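Tyrosine--tRNA ligase (Archaeoglobus fulgidus, PDB 2CYB) catalyses the ATP-dependent attachment of tyrosine to tRNA(Tyr), probably by way of a tyrosyl-adenylate intermediate, and works as a homodimer. Local coordinates at residues P229-E233 with L308-E313; E233-A239 with K301-A305. One frame throughout, in Å; residues are numbered along the deposited sequence.

Contact 1. Residues P229-E233 with L308-E313; sequences PEEVE and LNMLLE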
loop_
_atom_site.group_PDB
_atom_site.type_symbol
_atom_site.label_atom_id
_atom_site.label_comp_id
_atom_site.label_asym_id
_atom_site.label_seq_id
_atom_site.Cartn_x
_atom_site.Cartn_y
_atom_site.Cartn_z
ATOM N N PRO A 229 -32.125 16.372 -23.522
ATOM C CA PRO A 229 -33.194 17.194 -22.946
ATOM C C PRO A 229 -34.429 16.396 -22.545
ATOM O O PRO A 229 -34.993 16.609 -21.475
ATOM C CB PRO A 229 -33.473 18.205 -24.051
ATOM C CG PRO A 229 -32.115 18.433 -24.615
ATOM C CD PRO A 229 -31.561 17.019 -24.720
ATOM N N GLU A 230 -34.842 15.472 -23.404
ATOM C CA GLU A 230 -36.009 14.641 -23.127
ATOM C C GLU A 230 -35.806 13.779 -21.889
ATOM O O GLU A 230 -36.710 13.639 -21.066
ATOM C CB GLU A 230 -36.310 13.735 -24.326
ATOM C CG GLU A 230 -37.162 14.373 -25.410
ATOM C CD GLU A 230 -38.645 14.355 -25.072
ATOM O OE1 GLU A 230 -39.039 14.985 -24.066
ATOM O OE2 GLU A 230 -39.414 13.704 -25.813
ATOM N N GLU A 231 -34.618 13.193 -21.769
ATOM C CA GLU A 231 -34.299 12.335 -20.633
ATOM C C GLU A 231 -34.225 13.164 -19.353
ATOM O O GLU A 231 -34.692 12.731 -18.299
ATOM C CB GLU A 231 -32.976 11.600 -20.877
ATOM C CG GLU A 231 -32.576 10.634 -19.762
ATOM C CD GLU A 231 -33.531 9.456 -19.608
ATOM O OE1 GLU A 231 -33.355 8.673 -18.646
ATOM O OE2 GLU A 231 -34.451 9.306 -20.439
ATOM N N VAL A 232 -33.635 14.352 -19.440
ATOM C CA VAL A 232 -33.559 15.228 -18.269
ATOM C C VAL A 232 -34.976 15.523 -17.780
ATOM O O VAL A 232 -35.263 15.463 -16.586
ATOM C CB VAL A 232 -32.874 16.567 -18.602
ATOM C CG1 VAL A 232 -33.014 17.532 -17.436
ATOM C CG2 VAL A 232 -31.403 16.335 -18.923
ATOM N N GLU A 233 -35.864 15.837 -18.715
ATOM C CA GLU A 233 -37.245 16.141 -18.368
ATOM C C GLU A 233 -37.920 14.969 -17.686
ATOM O O GLU A 233 -38.603 15.142 -16.678
ATOM C CB GLU A 233 -38.021 16.544 -19.620
ATOM C CG GLU A 233 -37.717 17.958 -20.096
ATOM C CD GLU A 233 -38.305 18.248 -21.464
ATOM O OE1 GLU A 233 -39.340 17.635 -21.805
ATOM O OE2 GLU A 233 -37.739 19.093 -22.191
ATOM N N LEU A 308 -31.699 23.457 -16.279
ATOM C CA LEU A 308 -30.677 22.421 -16.317
ATOM C C LEU A 308 -30.389 22.081 -17.775
ATOM O O LEU A 308 -29.233 21.902 -18.158
ATOM C CB LEU A 308 -31.140 21.172 -15.561
ATOM C CG LEU A 308 -30.086 20.081 -15.347
ATOM C CD1 LEU A 308 -28.830 20.672 -14.701
ATOM C CD2 LEU A 308 -30.669 18.992 -14.461
ATOM N N ASN A 309 -31.434 22.006 -18.594
ATOM C CA ASN A 309 -31.235 21.699 -20.007
ATOM C C ASN A 309 -30.460 22.799 -20.719
ATOM O O ASN A 309 -29.701 22.524 -21.648
ATOM C CB ASN A 309 -32.571 21.449 -20.715
ATOM C CG ASN A 309 -33.018 20.008 -20.599
ATOM O OD1 ASN A 309 -32.191 19.096 -20.616
ATOM N ND2 ASN A 309 -34.324 19.789 -20.491
ATOM N N MET A 310 -30.643 24.043 -20.288
ATOM C CA MET A 310 -29.918 25.148 -20.899
ATOM C C MET A 310 -28.446 24.990 -20.540
ATOM O O MET A 310 -27.557 25.190 -21.366
ATOM C CB MET A 310 -30.437 26.495 -20.379
ATOM C CG MET A 310 -31.835 26.849 -20.860
ATOM S SD MET A 310 -32.284 28.563 -20.485
ATOM C CE MET A 310 -32.808 28.389 -18.804
ATOM N N LEU A 311 -28.213 24.609 -19.293
ATOM C CA LEU A 311 -26.871 24.410 -18.761
ATOM C C LEU A 311 -26.119 23.324 -19.540
ATOM O O LEU A 311 -24.995 23.539 -20.004
ATOM C CB LEU A 311 -26.989 24.037 -17.277
ATOM C CG LEU A 311 -25.855 24.357 -16.304
ATOM C CD1 LEU A 311 -26.361 24.221 -14.880
ATOM C CD2 LEU A 311 -24.684 23.427 -16.548
ATOM N N LEU A 312 -26.750 22.163 -19.686
ATOM C CA LEU A 312 -26.148 21.037 -20.394
ATOM C C LEU A 312 -26.041 21.269 -21.893
ATOM O O LEU A 312 -25.051 20.877 -22.517
ATOM C CB LEU A 312 -26.946 19.761 -20.125
ATOM C CG LEU A 312 -26.780 19.113 -18.749
ATOM C CD1 LEU A 312 -27.081 20.110 -17.651
ATOM C CD2 LEU A 312 -27.709 17.916 -18.647
ATOM N N GLU A 313 -27.057 21.897 -22.476
ATOM C CA GLU A 313 -27.037 22.181 -23.905
ATOM C C GLU A 313 -25.828 23.046 -24.216
ATOM O O GLU A 313 -25.086 22.778 -25.159
ATOM C CB GLU A 313 -28.322 22.900 -24.328
ATOM C CG GLU A 313 -29.451 21.958 -24.695
ATOM C CD GLU A 313 -29.143 21.146 -25.942
ATOM O OE1 GLU A 313 -28.986 21.754 -27.026
ATOM O OE2 GLU A 313 -29.055 19.905 -25.841
HETATM O O HOH W 1 -36.851 21.194 -20.320
#
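The Asn309 amide points at the first turn of helix 229-237, with Pro229 and Val232 lying on opposite sides of its plane. On one side OD1 approaches Pro229 CA at 3.2 Å; on the other it lies 3.3 Å from Val232 CB, with both valine methyls also close. The two hydrogens of the amide nitrogen are used in different directions. One makes a weak bond from Asn309 ND2 to Pro229 O, long at 3.4 Å and bent to 149°, onto a carbonyl that already accepts Glu233 N. The other goes to a water 2.9 Å from ND2, and this water donates to Glu233 OE2, joining the two side chains although their carboxylate and amide planes are turned 67° apart. Together these two bonds should limit rotation of the amide.

Beneath this polar layer, Val232 divides its methyls between two leucines. With CG1 anti to the backbone N, CG1 faces Leu308 CD2 at 4.1 Å, and CG2 meets Leu312 CD2 tip to tip at 4.0 Å. At the outer margin Glu313 OE2 rests 3.6 Å from Pro229 CG, while its charge is paired with Arg316.

The short segments run nearly antiparallel (147°), their axes 10.1 Å apart, so the start of helix 229-237 packs as an antiparallel helix pair on the later part of helix 297-319; the preceding loop touches both, through Asp227 on Val232 and Ile223 on Leu308.

Contact 2. Residues E233-A239 with K301-A305; sequences ERKIRKA and KIAVA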
loop_
_atom_site.group_PDB
_atom_site.type_symbol
_atom_site.label_atom_id
_atom_site.label_comp_id
_atom_site.label_asym_id
_atom_site.label_seq_id
_atom_site.Cartn_x
_atom_site.Cartn_y
_atom_site.Cartn_z
ATOM N N GLU A 233 -35.864 15.837 -18.715
ATOM C CA GLU A 233 -37.245 16.141 -18.368
ATOM C C GLU A 233 -37.920 14.969 -17.686
ATOM O O GLU A 233 -38.603 15.142 -16.678
ATOM C CB GLU A 233 -38.021 16.544 -19.620
ATOM C CG GLU A 233 -37.717 17.958 -20.096
ATOM C CD GLU A 233 -38.305 18.248 -21.464
ATOM O OE1 GLU A 233 -39.340 17.635 -21.805
ATOM O OE2 GLU A 233 -37.739 19.093 -22.191
ATOM N N ARG A 234 -37.721 13.771 -18.232
ATOM C CA ARG A 234 -38.315 12.566 -17.659
ATOM C C ARG A 234 -37.845 12.292 -16.228
ATOM O O ARG A 234 -38.655 12.011 -15.346
ATOM C CB ARG A 234 -37.994 11.351 -18.540
ATOM C CG ARG A 234 -38.344 10.031 -17.885
ATOM C CD ARG A 234 -37.873 8.840 -18.700
ATOM N NE ARG A 234 -37.804 7.641 -17.870
ATOM C CZ ARG A 234 -36.885 7.439 -16.929
ATOM N NH1 ARG A 234 -36.897 6.323 -16.212
ATOM N NH2 ARG A 234 -35.941 8.348 -16.717
ATOM N N LYS A 235 -36.535 12.362 -16.002
ATOM C CA LYS A 235 -35.972 12.114 -14.673
ATOM C C LYS A 235 -36.462 13.124 -13.638
ATOM O O LYS A 235 -36.777 12.754 -12.506
ATOM C CB LYS A 235 -34.440 12.138 -14.733
ATOM C CG LYS A 235 -33.831 10.960 -15.490
ATOM C CD LYS A 235 -32.303 11.033 -15.476
ATOM C CE LYS A 235 -31.667 9.807 -16.119
ATOM N NZ LYS A 235 -30.175 9.881 -16.086
ATOM N N ILE A 236 -36.522 14.397 -14.024
ATOM C CA ILE A 236 -36.996 15.435 -13.110
ATOM C C ILE A 236 -38.481 15.218 -12.834
ATOM O O ILE A 236 -38.926 15.278 -11.686
ATOM C CB ILE A 236 -36.775 16.856 -13.699
ATOM C CG1 ILE A 236 -35.278 17.167 -13.770
ATOM C CG2 ILE A 236 -37.465 17.907 -12.830
ATOM C CD1 ILE A 236 -34.586 17.171 -12.421
ATOM N N ARG A 237 -39.245 14.944 -13.889
ATOM C CA ARG A 237 -40.676 14.712 -13.743
ATOM C C ARG A 237 -41.007 13.672 -12.675
ATOM O O ARG A 237 -41.903 13.885 -11.860
ATOM C CB ARG A 237 -41.282 14.297 -15.093
ATOM C CG ARG A 237 -42.736 13.836 -15.029
ATOM C CD ARG A 237 -43.486 14.167 -16.322
ATOM N NE ARG A 237 -42.701 13.884 -17.522
ATOM C CZ ARG A 237 -42.299 12.671 -17.895
ATOM N NH1 ARG A 237 -41.587 12.524 -19.006
ATOM N NH2 ARG A 237 -42.607 11.605 -17.166
ATOM N N LYS A 238 -40.287 12.555 -12.653
ATOM C CA LYS A 238 -40.580 11.526 -11.660
ATOM C C LYS A 238 -39.735 11.600 -10.396
ATOM O O LYS A 238 -39.806 10.721 -9.536
ATOM C CB LYS A 238 -40.459 10.134 -12.289
ATOM C CG LYS A 238 -39.216 9.922 -13.128
ATOM C CD LYS A 238 -39.215 8.538 -13.773
ATOM C CE LYS A 238 -40.473 8.304 -14.602
ATOM N NZ LYS A 238 -40.685 9.382 -15.610
ATOM N N ALA A 239 -38.949 12.658 -10.264
ATOM C CA ALA A 239 -38.106 12.799 -9.085
ATOM C C ALA A 239 -38.914 13.015 -7.812
ATOM O O ALA A 239 -40.038 13.522 -7.841
ATOM C CB ALA A 239 -37.127 13.954 -9.276
ATOM N N LYS A 301 -40.420 21.884 -10.879
ATOM C CA LYS A 301 -39.814 20.858 -11.726
ATOM C C LYS A 301 -39.644 21.313 -13.168
ATOM O O LYS A 301 -38.581 21.128 -13.763
ATOM C CB LYS A 301 -40.642 19.571 -11.691
ATOM C CG LYS A 301 -40.514 18.779 -10.400
ATOM C CD LYS A 301 -41.240 17.437 -10.517
ATOM C CE LYS A 301 -40.984 16.552 -9.310
ATOM N NZ LYS A 301 -41.592 15.198 -9.467
ATOM N N ILE A 302 -40.691 21.905 -13.738
ATOM C CA ILE A 302 -40.613 22.366 -15.114
ATOM C C ILE A 302 -39.493 23.382 -15.289
ATOM O O ILE A 302 -38.733 23.319 -16.262
ATOM C CB ILE A 302 -41.939 23.011 -15.582
ATOM C CG1 ILE A 302 -43.062 21.968 -15.564
ATOM C CG2 ILE A 302 -41.771 23.577 -16.989
ATOM C CD1 ILE A 302 -42.770 20.740 -16.408
ATOM N N ALA A 303 -39.393 24.318 -14.349
ATOM C CA ALA A 303 -38.366 25.351 -14.419
ATOM C C ALA A 303 -36.966 24.767 -14.234
ATOM O O ALA A 303 -36.034 25.128 -14.957
ATOM C CB ALA A 303 -38.636 26.438 -13.357
ATOM N N VAL A 304 -36.819 23.869 -13.266
ATOM C CA VAL A 304 -35.515 23.256 -13.014
ATOM C C VAL A 304 -35.053 22.471 -14.247
ATOM O O VAL A 304 -33.887 22.529 -14.628
ATOM C CB VAL A 304 -35.567 22.321 -11.794
ATOM C CG1 VAL A 304 -34.267 21.508 -11.687
ATOM C CG2 VAL A 304 -35.783 23.141 -10.532
ATOM N N ALA A 305 -35.972 21.744 -14.874
ATOM C CA ALA A 305 -35.626 20.975 -16.065
ATOM C C ALA A 305 -35.191 21.902 -17.194
ATOM O O ALA A 305 -34.236 21.610 -17.918
ATOM C CB ALA A 305 -36.820 20.115 -16.513
#
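Helix 233-237 and helix 301-305 run nearly antiparallel, at 147°, with axes only 9.4 Å apart, and Glu233 lies opposite Ala305 while Ile236 lies opposite Lys301. This antiparallel helix pair, which follows the KMSKS region of the class I synthetase chain, is joined by a small apolar patch and a lysine whose ammonium group binds carbonyls at the C-terminal end of the first helix.

The small Ala305 is consistent with this close approach, its CB 4.3 Å from Ile236 CB. Ile236 CG2, anti to its own nitrogen, points at the lysine's root, 3.8 Å from Lys301 CB. Its other branch ends in CD1, nearer Val304, and Ile251 and Ile254 of helix 250-263 touch both of these residues.

Lys301 runs alongside Ile236, the two side chains pointing opposite ways, and stays straight past CG; this full length brings NZ to the end of the helix. There NZ donates to Arg237 O at 2.7 Å from above the carbonyl plane, 55° out of it, and to Ala239 O along a lone pair. The ammonium charge is well placed to offset the partial negative charge expected where helical carbonyls end. A methionine in its place would probably leave the carbonyls of Arg237 and Ala239 without this shared donor and set the turn after the helix freer to move. That turn is closed by Ala239 N, which donates to Ile236 O at 3.0 Å, and the same oxygen lies 3.4 Å from Lys301 CD.

Contacts 1 and 2 are successive parts of one interface between helix 229-237 and helix 297-319, with centres about 9 Å apart. Because the helices run oppositely, contact 2, on the later turns of the first, uses earlier turns of the second and is nested within the loop closed by contact 1. Both are partly buried, with hydrophobic residues inside and charged ones outside; Glu233 belongs to both, and Val232 CG1 packs 4.3 Å from Ala305 O across the junction. Their chemistry differs by helix end: a neutral amide with a weak bond and a water at the start, a lysine charge gripping two carbonyls at the finish. Both lie away from the annotated tyrosine and ATP sites.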